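Local atomic coordinates of exported protein (Bacteroides fragilis, PDB entry 4JX0), a protein that is of unknown function but binds magnesium and probably pairs a BT_3987-like N-terminal domain with an F5/8 type C domain. Residues E79-N84 with G152-L157; S140-A145 with L170-R175; S257-V262 with W269-V274. One frame throughout, in Å; residues are numbered along the deposited sequence.

The three contacts run along an elongated chain; interactions 1 and 3 have centres about 51 Å apart, on opposite sides of the chain's centre. Interaction 1 and interaction 2 share one mixed sheet, where strands 81-87 and 142-150 are neighbours, yet their centres are about 35 Å apart and their nearest atoms about 11 Å. Interactions 2 and 3, with centres about 20 Å apart, touch: Arg175, ending 170-175, brings NH1 to 3.4 Å from Val274 CG2 and CD to 3.6 Å from Asn271 ND2. All three lie away from the magnesium site of Ser208, Asp211, Asn213, Asn314 and Glu315; a different bound magnesium ion lies about 10 Å from the side chain of Asp80.

Interaction 1 (E79-N84 with G152-L157); sequences EDIKVN and GSHEHL
His154 stands between the side chains of Glu79 and Ile81 and has the largest buried area in this contact. Its ND1 donates to Glu79 OE2 over 2.8 Å, with an N-H...O angle of 167°. The carboxylate and imidazole planes are 71° apart, and the two groups use this bond differently: OE2 lies almost exactly in the imidazole plane, at the ring edge, whereas the nitrogen reaches the oxygen from above the carboxylate, 52° out of its plane. Glu79 CG sits between its backbone N and carbonyl carbon, and the chain then extends to carry the carboxylate along to the ring. This is a His-carboxylate pair that fixes one ring nitrogen.

The other nitrogen, NE2, is 2.9 Å from a water, and that water accepts from Gly152 N and, weakly, from Lys82 N, so the imidazole is held at both nitrogens. Ile81 CG1 lies over one ring face, while the branch methyl CG2 comes to 4.0 Å from His154 CD2. Asp80 O approaches His154 CE1 obliquely, at 3.3 Å.

Continuing from CG1, the end of Ile81 meets Leu157 tip to tip, CD1 lying 3.6 Å from Leu157 CD2. That CD2 methyl also lies near Ile81 CG1 and CG2. The contact thus grades from a polar, partly exposed end at Glu79 to a buried apolar end at Ile81 and Leu157.

In the fold, 79-84 leads into strand 81-87. The segment 152-157 covers most of the loop after strand 142-150 and ends on the first residue of strand 157-159. Ile81 pairs through its backbone with Leu117 of strand 110-117, and Lys82 with Glu151 at the start of the loop. Leu157 also packs on Asp36 and Val38 of strand 36-41.

Interaction 2 (S140-A145 with L170-R175); sequences SGYVMA and LNLSIR
Tyr142 and Leu170 bury the most surface here, 70 and 65 Å² respectively, and they form an antiparallel hydrogen-bonded pair. Both backbone bonds are present: Tyr142 N donates to Leu170 O at 3.0 Å and Leu170 N to Tyr142 O at 2.8 Å, each with an N-H...O angle of 159°. As the pair requires, the two side chains leave on the same face of the sheet, and their CB atoms are 4.3 Å apart.

Beyond CB the leucine, with CG anti to its backbone N (chi1 -176°), turns its CD2 to the tyrosine ring, which it approaches obliquely. Leu172, third in buried area, lies on the same side and brings CD1 near the plane of that ring at its edge, 4.4 Å from Tyr142 CE1. The aromatic group is therefore flanked by two leucines from one strand, at van der Waals range and without stacking. At the far end of the ring, Tyr142 OH is hydrogen-bonded to Asn138 N, which ties the phenol to the chain just before the strand.

Gly141 lies alongside Leu170 O, next to the bonded pair. It has a positive phi of 99°, a conformation readily open to glycine.

Leu170 also packs on Leu50 and Ala52 of strand 47-54, the next strand over, and on Phe105. The geometry is that of an antiparallel strand pair at the beginning of strand 142-150 and the end of strand 165-174, within the mixed sheet of the BT_3987-like N-terminal domain.

Interaction 3 (S257-V262 with W269-V274); sequences SCRVMV and WVNHGV
Val260 and His272 meet in an antiparallel beta hairpin, strands 255-263 and 269-276, whose register shifts by one residue at a beta bulge. Val260 N donates to Gly273 O at 3.1 Å and Val260 O accepts from His272 N at 2.9 Å, so one residue bonds two successive ones opposite. Beyond the bulge, Val262 and Val270 exchange both backbone bonds, a regular hydrogen-bonded pair.

On the face with Val262, that residue crosses His272 at about a right angle; its CG2 approaches the ring obliquely, 3.5 Å from His272 CD2. On the other face Met261, a selenomethionine, is bent at chi2 and chi3 (-60° and -64°), which curls SE back to 3.7 Å from Asn271 CB. Met261 CB is 3.8 Å from Trp269 CE3, an oblique approach to the indole. The Arg259 and Asn271 side chains cross at about a right angle, the methylene CG of Arg259 3.5 Å from Asn271 ND2.

Three of these side chains have partners outside the hairpin. Arg259 forms a salt bridge with Glu300 of strand 296-304, Trp269 has a cation-pi contact with Arg298, and His272 ND1 is hydrogen-bonded to Asn178. Gly273 has a positive phi (133°), consistent with glycine at the bulge. There Asn271 makes an Asx turn, its OD1 accepting from Gly273 N at 3.1 Å.

Interaction 1 (E79-N84 with G152-L157)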
loop_
_atom_site.group_PDB
_atom_site.type_symbol
_atom_site.label_atom_id
_atom_site.label_comp_id
_atom_site.label_asym_id
_atom_site.label_seq_id
_atom_site.Cartn_x
_atom_site.Cartn_y
_atom_site.Cartn_z
ATOM N N GLU A 79 0.668 39.463 -11.082
ATOM C CA GLU A 79 2.052 39.213 -10.655
ATOM C C GLU A 79 2.219 37.774 -10.120
ATOM O O GLU A 79 1.237 37.050 -9.968
ATOM C CB GLU A 79 2.479 40.253 -9.594
ATOM C CG GLU A 79 1.580 40.338 -8.368
ATOM C CD GLU A 79 1.818 41.507 -7.425
ATOM O OE1 GLU A 79 2.732 42.322 -7.685
ATOM O OE2 GLU A 79 1.076 41.607 -6.420
ATOM N N ASP A 80 3.475 37.350 -9.892
ATOM C CA ASP A 80 3.775 36.001 -9.389
ATOM C C ASP A 80 3.339 35.874 -7.931
ATOM O O ASP A 80 3.545 36.816 -7.164
ATOM C CB ASP A 80 5.282 35.674 -9.504
ATOM C CG ASP A 80 5.854 35.633 -10.912
ATOM O OD1 ASP A 80 5.072 35.777 -11.882
ATOM O OD2 ASP A 80 7.085 35.449 -11.046
ATOM N N ILE A 81 2.742 34.723 -7.553
ATOM C CA ILE A 81 2.293 34.444 -6.181
ATOM C C ILE A 81 3.097 33.265 -5.653
ATOM O O ILE A 81 2.967 32.166 -6.190
ATOM C CB ILE A 81 0.760 34.137 -6.098
ATOM C CG1 ILE A 81 -0.101 35.203 -6.804
ATOM C CG2 ILE A 81 0.316 33.979 -4.643
ATOM C CD1 ILE A 81 -1.342 34.644 -7.373
ATOM N N LYS A 82 3.904 33.477 -4.604
ATOM C CA LYS A 82 4.673 32.384 -3.994
ATOM C C LYS A 82 3.775 31.683 -2.991
ATOM O O LYS A 82 3.243 32.343 -2.101
ATOM C CB LYS A 82 5.955 32.898 -3.312
ATOM C CG LYS A 82 7.016 33.414 -4.278
ATOM C CD LYS A 82 8.324 33.736 -3.554
ATOM C CE LYS A 82 9.481 33.965 -4.497
ATOM N NZ LYS A 82 10.780 34.072 -3.774
ATOM N N VAL A 83 3.600 30.360 -3.130
ATOM C CA VAL A 83 2.753 29.557 -2.245
ATOM C C VAL A 83 3.555 28.416 -1.635
ATOM O O VAL A 83 4.526 27.944 -2.225
ATOM C CB VAL A 83 1.495 29.010 -2.960
ATOM C CG1 VAL A 83 0.511 30.134 -3.251
ATOM C CG2 VAL A 83 1.845 28.243 -4.242
ATOM N N ASN A 84 3.133 27.962 -0.459
ATOM C CA ASN A 84 3.791 26.854 0.234
ATOM C C ASN A 84 2.854 26.230 1.243
ATOM O O ASN A 84 1.844 26.841 1.585
ATOM C CB ASN A 84 5.080 27.343 0.934
ATOM C CG ASN A 84 6.150 26.261 1.118
ATOM O OD1 ASN A 84 5.885 25.044 1.061
ATOM N ND2 ASN A 84 7.385 26.679 1.343
ATOM N N GLY A 152 4.021 36.689 0.414
ATOM C CA GLY A 152 3.835 38.126 0.538
ATOM C C GLY A 152 2.407 38.557 0.765
ATOM O O GLY A 152 1.551 37.756 1.151
ATOM N N SER A 153 2.177 39.854 0.537
ATOM C CA SER A 153 0.874 40.494 0.603
ATOM C C SER A 153 0.544 40.944 -0.815
ATOM O O SER A 153 1.312 41.714 -1.410
ATOM C CB SER A 153 0.891 41.664 1.585
ATOM O OG SER A 153 -0.418 42.122 1.886
ATOM N N HIS A 154 -0.544 40.395 -1.380
ATOM C CA HIS A 154 -1.008 40.679 -2.734
ATOM C C HIS A 154 -2.395 41.299 -2.640
ATOM O O HIS A 154 -3.194 40.859 -1.814
ATOM C CB HIS A 154 -1.020 39.379 -3.538
ATOM C CG HIS A 154 0.342 38.807 -3.794
ATOM N ND1 HIS A 154 1.203 39.388 -4.698
ATOM C CD2 HIS A 154 0.938 37.708 -3.272
ATOM C CE1 HIS A 154 2.291 38.634 -4.708
ATOM N NE2 HIS A 154 2.179 37.613 -3.858
ATOM N N GLU A 155 -2.680 42.329 -3.451
ATOM C CA GLU A 155 -3.963 43.048 -3.385
ATOM C C GLU A 155 -5.098 42.299 -4.104
ATOM O O GLU A 155 -4.905 41.820 -5.215
ATOM C CB GLU A 155 -3.827 44.465 -3.971
ATOM C CG GLU A 155 -2.770 45.314 -3.278
ATOM C CD GLU A 155 -2.774 46.794 -3.617
ATOM O OE1 GLU A 155 -3.604 47.228 -4.449
ATOM O OE2 GLU A 155 -1.985 47.537 -2.991
ATOM N N HIS A 156 -6.294 42.239 -3.477
ATOM C CA HIS A 156 -7.487 41.562 -4.004
ATOM C C HIS A 156 -7.184 40.093 -4.313
ATOM O O HIS A 156 -7.540 39.580 -5.369
ATOM C CB HIS A 156 -8.058 42.289 -5.233
ATOM C CG HIS A 156 -8.593 43.646 -4.914
ATOM N ND1 HIS A 156 -9.942 43.859 -4.715
ATOM C CD2 HIS A 156 -7.938 44.818 -4.761
ATOM C CE1 HIS A 156 -10.069 45.146 -4.439
ATOM N NE2 HIS A 156 -8.887 45.759 -4.447
ATOM N N LEU A 157 -6.507 39.438 -3.363
ATOM C CA LEU A 157 -6.109 38.040 -3.436
ATOM C C LEU A 157 -6.112 37.459 -2.035
ATOM O O LEU A 157 -5.639 38.120 -1.109
ATOM C CB LEU A 157 -4.711 37.916 -4.057
ATOM C CG LEU A 157 -4.237 36.497 -4.381
ATOM C CD1 LEU A 157 -4.932 35.951 -5.612
ATOM C CD2 LEU A 157 -2.750 36.466 -4.571
HETATM O O HOH W 1 3.304 42.435 -4.130
HETATM O O HOH W 2 4.452 36.261 -2.661
#

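Interaction 2 (S140-A145 with L170-R175)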
loop_
_atom_site.group_PDB
_atom_site.type_symbol
_atom_site.label_atom_id
_atom_site.label_comp_id
_atom_site.label_asym_id
_atom_site.label_seq_id
_atom_site.Cartn_x
_atom_site.Cartn_y
_atom_site.Cartn_z
ATOM N N SER A 140 -0.084 2.239 15.834
ATOM C CA SER A 140 -1.321 3.032 15.722
ATOM C C SER A 140 -1.282 3.965 14.492
ATOM O O SER A 140 -2.332 4.410 14.018
ATOM C CB SER A 140 -1.550 3.871 16.980
ATOM O OG SER A 140 -1.001 3.264 18.138
ATOM N N GLY A 141 -0.073 4.263 14.023
ATOM C CA GLY A 141 0.171 5.109 12.876
ATOM C C GLY A 141 0.516 6.494 13.353
ATOM O O GLY A 141 0.761 6.714 14.542
ATOM N N TYR A 142 0.561 7.423 12.415
ATOM C CA TYR A 142 0.814 8.832 12.672
ATOM C C TYR A 142 -0.185 9.625 11.879
ATOM O O TYR A 142 -0.701 9.133 10.877
ATOM C CB TYR A 142 2.255 9.224 12.303
ATOM C CG TYR A 142 3.308 8.457 13.068
ATOM C CD1 TYR A 142 3.708 7.194 12.661
ATOM C CD2 TYR A 142 3.922 9.005 14.188
ATOM C CE1 TYR A 142 4.665 6.476 13.366
ATOM C CE2 TYR A 142 4.893 8.302 14.896
ATOM C CZ TYR A 142 5.263 7.035 14.480
ATOM O OH TYR A 142 6.210 6.299 15.150
ATOM N N VAL A 143 -0.458 10.845 12.313
ATOM C CA VAL A 143 -1.423 11.706 11.643
ATOM C C VAL A 143 -0.874 13.111 11.563
ATOM O O VAL A 143 -0.104 13.527 12.429
ATOM C CB VAL A 143 -2.794 11.656 12.364
ATOM C CG1 VAL A 143 -2.750 12.333 13.731
ATOM C CG2 VAL A 143 -3.889 12.258 11.499
HETATM N N MSE A 144 -1.249 13.840 10.523
HETATM C CA MSE A 144 -0.819 15.224 10.414
HETATM C C MSE A 144 -1.750 16.037 9.546
HETATM O O MSE A 144 -2.400 15.505 8.639
HETATM C CB MSE A 144 0.602 15.335 9.875
HETATM C CG MSE A 144 0.797 14.752 8.494
HETATM SE SE MSE A 144 2.557 15.197 7.829
HETATM C CE MSE A 144 2.245 16.953 7.346
ATOM N N ALA A 145 -1.785 17.345 9.833
ATOM C CA ALA A 145 -2.581 18.321 9.105
ATOM C C ALA A 145 -1.658 19.389 8.561
ATOM O O ALA A 145 -0.685 19.763 9.224
ATOM C CB ALA A 145 -3.629 18.928 10.020
ATOM N N LEU A 170 -0.494 8.236 8.220
ATOM C CA LEU A 170 0.496 7.238 7.885
ATOM C C LEU A 170 0.110 5.978 8.613
ATOM O O LEU A 170 0.274 5.905 9.826
ATOM C CB LEU A 170 1.892 7.721 8.273
ATOM C CG LEU A 170 3.044 6.810 7.900
ATOM C CD1 LEU A 170 3.111 6.582 6.403
ATOM C CD2 LEU A 170 4.348 7.376 8.394
ATOM N N ASN A 171 -0.464 5.007 7.878
ATOM C CA ASN A 171 -0.884 3.720 8.431
ATOM C C ASN A 171 0.333 2.794 8.462
ATOM O O ASN A 171 1.022 2.647 7.447
ATOM C CB ASN A 171 -2.031 3.119 7.603
ATOM C CG ASN A 171 -2.640 1.876 8.220
ATOM O OD1 ASN A 171 -3.233 1.931 9.308
ATOM N ND2 ASN A 171 -2.468 0.713 7.584
ATOM N N LEU A 172 0.601 2.183 9.624
ATOM C CA LEU A 172 1.760 1.324 9.804
ATOM C C LEU A 172 1.308 -0.088 10.113
ATOM O O LEU A 172 0.365 -0.271 10.882
ATOM C CB LEU A 172 2.610 1.896 10.940
ATOM C CG LEU A 172 4.071 1.489 10.923
ATOM C CD1 LEU A 172 4.966 2.667 11.192
ATOM C CD2 LEU A 172 4.332 0.421 11.929
ATOM N N SER A 173 1.966 -1.080 9.493
ATOM C CA SER A 173 1.646 -2.504 9.652
ATOM C C SER A 173 2.926 -3.348 9.586
ATOM O O SER A 173 3.842 -2.995 8.854
ATOM C CB SER A 173 0.650 -2.954 8.580
ATOM O OG SER A 173 0.950 -2.423 7.299
ATOM N N ILE A 174 2.997 -4.457 10.354
ATOM C CA ILE A 174 4.201 -5.293 10.392
ATOM C C ILE A 174 4.267 -6.257 9.183
ATOM O O ILE A 174 3.303 -6.962 8.862
ATOM C CB ILE A 174 4.332 -6.085 11.727
ATOM C CG1 ILE A 174 4.613 -5.116 12.896
ATOM C CG2 ILE A 174 5.455 -7.143 11.643
ATOM C CD1 ILE A 174 4.215 -5.679 14.245
ATOM N N ARG A 175 5.454 -6.308 8.566
ATOM C CA ARG A 175 5.760 -7.215 7.463
ATOM C C ARG A 175 7.253 -7.515 7.478
ATOM O O ARG A 175 8.077 -6.621 7.253
ATOM C CB ARG A 175 5.347 -6.642 6.101
ATOM C CG ARG A 175 5.622 -7.604 4.940
ATOM C CD ARG A 175 5.014 -7.136 3.637
ATOM N NE ARG A 175 5.928 -6.269 2.886
ATOM C CZ ARG A 175 5.581 -5.529 1.838
ATOM N NH1 ARG A 175 4.325 -5.529 1.399
ATOM N NH2 ARG A 175 6.490 -4.776 1.221
#

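Interaction 3 (S257-V262 with W269-V274)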
loop_
_atom_site.group_PDB
_atom_site.type_symbol
_atom_site.label_atom_id
_atom_site.label_comp_id
_atom_site.label_asym_id
_atom_site.label_seq_id
_atom_site.Cartn_x
_atom_site.Cartn_y
_atom_site.Cartn_z
ATOM N N SER A 257 2.944 -13.148 -8.073
ATOM C CA SER A 257 3.127 -12.637 -6.720
ATOM C C SER A 257 2.005 -13.004 -5.777
ATOM O O SER A 257 0.889 -13.258 -6.214
ATOM C CB SER A 257 3.233 -11.115 -6.757
ATOM O OG SER A 257 2.040 -10.524 -7.241
ATOM N N CYS A 258 2.310 -12.987 -4.470
ATOM C CA CYS A 258 1.345 -13.209 -3.389
ATOM C C CYS A 258 1.962 -12.834 -2.032
ATOM O O CYS A 258 3.183 -12.763 -1.887
ATOM C CB CYS A 258 0.839 -14.646 -3.380
ATOM S SG CYS A 258 2.094 -15.873 -2.958
ATOM N N ARG A 259 1.095 -12.614 -1.047
ATOM C CA ARG A 259 1.439 -12.276 0.336
ATOM C C ARG A 259 1.481 -13.569 1.136
ATOM O O ARG A 259 0.506 -14.318 1.087
ATOM C CB ARG A 259 0.367 -11.337 0.869
ATOM C CG ARG A 259 0.631 -10.697 2.228
ATOM C CD ARG A 259 -0.669 -10.159 2.792
ATOM N NE ARG A 259 -1.348 -9.303 1.809
ATOM C CZ ARG A 259 -2.665 -9.225 1.604
ATOM N NH1 ARG A 259 -3.508 -9.945 2.337
ATOM N NH2 ARG A 259 -3.152 -8.411 0.675
ATOM N N VAL A 260 2.593 -13.858 1.844
ATOM C CA VAL A 260 2.735 -15.105 2.600
ATOM C C VAL A 260 2.504 -14.850 4.106
ATOM O O VAL A 260 3.397 -14.333 4.790
ATOM C CB VAL A 260 4.122 -15.760 2.341
ATOM C CG1 VAL A 260 4.215 -17.129 3.012
ATOM C CG2 VAL A 260 4.399 -15.880 0.849
HETATM N N MSE A 261 1.318 -15.260 4.619
HETATM C CA MSE A 261 0.967 -15.168 6.049
HETATM C C MSE A 261 1.378 -16.451 6.735
HETATM O O MSE A 261 1.187 -17.519 6.158
HETATM C CB MSE A 261 -0.543 -14.978 6.247
HETATM C CG MSE A 261 -1.158 -13.844 5.454
HETATM SE SE MSE A 261 -0.392 -12.116 5.861
HETATM C CE MSE A 261 -0.920 -11.957 7.709
ATOM N N VAL A 262 1.896 -16.378 7.960
ATOM C CA VAL A 262 2.333 -17.571 8.687
ATOM C C VAL A 262 1.730 -17.582 10.076
ATOM O O VAL A 262 1.932 -16.622 10.809
ATOM C CB VAL A 262 3.875 -17.601 8.759
ATOM C CG1 VAL A 262 4.359 -18.799 9.560
ATOM C CG2 VAL A 262 4.486 -17.607 7.363
ATOM N N TRP A 269 -1.073 -14.498 13.518
ATOM C CA TRP A 269 -0.766 -14.514 12.078
ATOM C C TRP A 269 0.197 -13.383 11.747
ATOM O O TRP A 269 -0.101 -12.230 12.069
ATOM C CB TRP A 269 -2.038 -14.375 11.233
ATOM C CG TRP A 269 -2.876 -15.613 11.196
ATOM C CD1 TRP A 269 -3.938 -15.911 11.996
ATOM C CD2 TRP A 269 -2.734 -16.710 10.288
ATOM N NE1 TRP A 269 -4.470 -17.128 11.640
ATOM C CE2 TRP A 269 -3.750 -17.639 10.592
ATOM C CE3 TRP A 269 -1.852 -16.993 9.235
ATOM C CZ2 TRP A 269 -3.919 -18.821 9.866
ATOM C CZ3 TRP A 269 -2.026 -18.159 8.513
ATOM C CH2 TRP A 269 -3.048 -19.059 8.831
ATOM N N VAL A 270 1.335 -13.700 11.100
ATOM C CA VAL A 270 2.349 -12.704 10.753
ATOM C C VAL A 270 2.612 -12.717 9.249
ATOM O O VAL A 270 2.695 -13.788 8.660
ATOM C CB VAL A 270 3.656 -12.956 11.548
ATOM C CG1 VAL A 270 4.678 -11.845 11.300
ATOM C CG2 VAL A 270 3.368 -13.099 13.040
ATOM N N ASN A 271 2.756 -11.520 8.639
ATOM C CA ASN A 271 3.071 -11.376 7.214
ATOM C C ASN A 271 4.590 -11.488 7.055
ATOM O O ASN A 271 5.321 -10.588 7.488
ATOM C CB ASN A 271 2.548 -10.027 6.715
ATOM C CG ASN A 271 2.667 -9.796 5.231
ATOM O OD1 ASN A 271 3.387 -10.492 4.507
ATOM N ND2 ASN A 271 2.006 -8.756 4.757
ATOM N N HIS A 272 5.069 -12.605 6.459
ATOM C CA HIS A 272 6.510 -12.847 6.299
ATOM C C HIS A 272 7.112 -12.170 5.055
ATOM O O HIS A 272 8.325 -12.247 4.862
ATOM C CB HIS A 272 6.811 -14.349 6.286
ATOM C CG HIS A 272 7.008 -14.874 7.661
ATOM N ND1 HIS A 272 8.244 -15.308 8.093
ATOM C CD2 HIS A 272 6.147 -14.894 8.702
ATOM C CE1 HIS A 272 8.082 -15.639 9.365
ATOM N NE2 HIS A 272 6.835 -15.399 9.775
ATOM N N GLY A 273 6.291 -11.498 4.255
ATOM C CA GLY A 273 6.749 -10.796 3.069
ATOM C C GLY A 273 5.903 -11.080 1.849
ATOM O O GLY A 273 4.925 -11.832 1.904
ATOM N N VAL A 274 6.285 -10.469 0.735
ATOM C CA VAL A 274 5.600 -10.632 -0.529
ATOM C C VAL A 274 6.480 -11.442 -1.472
ATOM O O VAL A 274 7.640 -11.078 -1.717
ATOM C CB VAL A 274 5.229 -9.262 -1.151
ATOM C CG1 VAL A 274 4.571 -9.436 -2.523
ATOM C CG2 VAL A 274 4.322 -8.466 -0.213
#